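Local coordinates for ThermoDBP-single stranded DNA binding protein (Thermoproteus tenax, PDB 3TEK) that binds single-stranded DNA, and probably takes the place of the canonical single-stranded DNA-binding protein in the Thermoproteales, at residues R39-Y44 against F116-E121. Numbering follows the deposited sequence.
Sequences RLFGRY and FMISTE
The ring of F116 meets L40 at its edge: methyl CD2 of L40 lies near the ring plane, 4.0 Å from CE1 of F116. The same methyl sits over one face of the F41 ring, 3.6 Å above its plane and shifted toward the rim, so L40 CD2 sits in the angle between the edge of one ring and a face of the other. I118 completes the cluster with CD1, which is 4.2 Å from L40 CD2 and approaches the F41 ring obliquely, 4.3 Å from CZ of F41. L40 extends its branch toward the strand because CG stands anti to the backbone N (chi1 178°), and its side chain crosses that of F116 at about a right angle. F116 leaves its backbone across the line to the helix rather than toward it; its ring, with CG between backbone N and carbonyl carbon (chi1 60°), nevertheless brings its far edge close to L40.

Here the short helix 37-41 packs against strand 116-124, an inner strand of the four-stranded antiparallel sheet. The closest CA atoms, of L40 and M117, are 9.7 Å apart; the side chains of L40, F41, F116 and I118 make the contact across that separation. Helix 83-108 contributes to the same core, with F93 and K97 touching F41, L96 and W99 touching I118, and the F100 ring meeting that of F116; L140 of strand 131-142 adjoins both F116 and I118.

No hydrogen bond or salt bridge joins the two segments, and all four touching residues are buried. Cohesion across this interface therefore rests on dispersion and the exclusion of water, with few methyl and ring atoms making the direct contacts.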
# COMPACT_ATOMS: atom_id res chain seq x y z
N ARG A 39 1.33 4.59 13.82
CA ARG A 39 1.06 5.59 12.77
C ARG A 39 0.42 4.96 11.56
O ARG A 39 -0.53 5.49 11.00
CB ARG A 39 2.35 6.27 12.30
CG ARG A 39 3.00 7.21 13.29
CD ARG A 39 4.22 7.91 12.65
NE ARG A 39 3.96 8.40 11.29
CZ ARG A 39 3.23 9.47 10.97
NH1 ARG A 39 2.66 10.22 11.92
NH2 ARG A 39 3.07 9.80 9.70
N LEU A 40 0.97 3.83 11.15
CA LEU A 40 0.57 3.22 9.89
C LEU A 40 -0.74 2.44 10.02
O LEU A 40 -1.63 2.58 9.17
CB LEU A 40 1.68 2.30 9.37
CG LEU A 40 1.35 1.56 8.06
CD1 LEU A 40 1.16 2.51 6.86
CD2 LEU A 40 2.44 0.51 7.82
N PHE A 41 -0.82 1.60 11.05
CA PHE A 41 -1.95 0.67 11.21
C PHE A 41 -2.91 1.07 12.32
O PHE A 41 -3.99 0.50 12.40
CB PHE A 41 -1.46 -0.75 11.53
CG PHE A 41 -0.64 -1.40 10.45
CD1 PHE A 41 -1.14 -1.54 9.16
CD2 PHE A 41 0.63 -1.89 10.74
CE1 PHE A 41 -0.36 -2.17 8.17
CE2 PHE A 41 1.40 -2.52 9.77
CZ PHE A 41 0.91 -2.65 8.48
N GLY A 42 -2.52 2.01 13.17
CA GLY A 42 -3.30 2.36 14.37
C GLY A 42 -3.89 3.76 14.37
O GLY A 42 -4.11 4.36 13.31
N ARG A 43 -4.12 4.30 15.56
CA ARG A 43 -4.84 5.57 15.73
C ARG A 43 -3.94 6.82 15.89
O ARG A 43 -4.46 7.92 16.11
CB ARG A 43 -5.80 5.48 16.92
CG ARG A 43 -5.14 5.76 18.27
CD ARG A 43 -5.83 5.02 19.40
NE ARG A 43 -5.00 4.94 20.60
CZ ARG A 43 -3.93 4.15 20.73
NH1 ARG A 43 -3.52 3.38 19.73
NH2 ARG A 43 -3.26 4.15 21.87
N TYR A 44 -2.62 6.65 15.78
CA TYR A 44 -1.67 7.76 15.98
C TYR A 44 -1.36 8.54 14.70
O TYR A 44 -0.67 9.56 14.74
CB TYR A 44 -0.36 7.25 16.61
CG TYR A 44 -0.49 6.75 18.04
CD1 TYR A 44 -0.53 7.65 19.10
CD2 TYR A 44 -0.57 5.39 18.32
CE1 TYR A 44 -0.64 7.20 20.42
CE2 TYR A 44 -0.68 4.93 19.63
CZ TYR A 44 -0.72 5.83 20.67
OH TYR A 44 -0.83 5.38 21.97
N PHE A 116 10.16 1.37 11.02
CA PHE A 116 10.33 0.49 9.85
C PHE A 116 9.75 1.10 8.57
O PHE A 116 9.01 2.09 8.61
CB PHE A 116 9.65 -0.86 10.11
CG PHE A 116 8.18 -0.76 10.37
CD1 PHE A 116 7.26 -0.66 9.31
CD2 PHE A 116 7.69 -0.74 11.66
CE1 PHE A 116 5.89 -0.55 9.56
CE2 PHE A 116 6.33 -0.61 11.93
CZ PHE A 116 5.43 -0.53 10.89
N MET A 117 10.01 0.46 7.45
CA MET A 117 9.24 0.73 6.27
C MET A 117 8.92 -0.55 5.52
O MET A 117 9.67 -1.49 5.54
CB MET A 117 9.95 1.73 5.38
CG MET A 117 11.35 1.43 5.13
SD MET A 117 12.19 2.78 4.34
CE MET A 117 13.80 2.11 4.34
N ILE A 118 7.78 -0.59 4.88
CA ILE A 118 7.40 -1.75 4.13
C ILE A 118 7.37 -1.40 2.67
O ILE A 118 6.85 -0.39 2.30
CB ILE A 118 6.03 -2.20 4.56
CG1 ILE A 118 6.08 -2.62 6.01
CG2 ILE A 118 5.53 -3.33 3.72
CD1 ILE A 118 4.78 -2.75 6.64
N SER A 119 7.97 -2.22 1.85
CA SER A 119 7.80 -2.08 0.42
C SER A 119 7.03 -3.30 -0.07
O SER A 119 7.30 -4.45 0.33
CB SER A 119 9.12 -2.00 -0.31
OG SER A 119 9.78 -3.24 -0.22
N THR A 120 6.07 -3.05 -0.94
CA THR A 120 5.29 -4.14 -1.51
C THR A 120 4.87 -3.80 -2.93
O THR A 120 5.15 -2.71 -3.43
CB THR A 120 4.08 -4.47 -0.62
OG1 THR A 120 3.48 -5.71 -1.07
CG2 THR A 120 3.08 -3.30 -0.60
N GLU A 121 4.26 -4.76 -3.59
CA GLU A 121 3.76 -4.58 -4.95
C GLU A 121 2.29 -4.89 -5.01
O GLU A 121 1.83 -5.84 -4.38
CB GLU A 121 4.48 -5.50 -5.92
CG GLU A 121 5.93 -5.20 -6.09
CD GLU A 121 6.50 -5.82 -7.38
OE1 GLU A 121 5.77 -6.53 -8.13
OE2 GLU A 121 7.68 -5.57 -7.63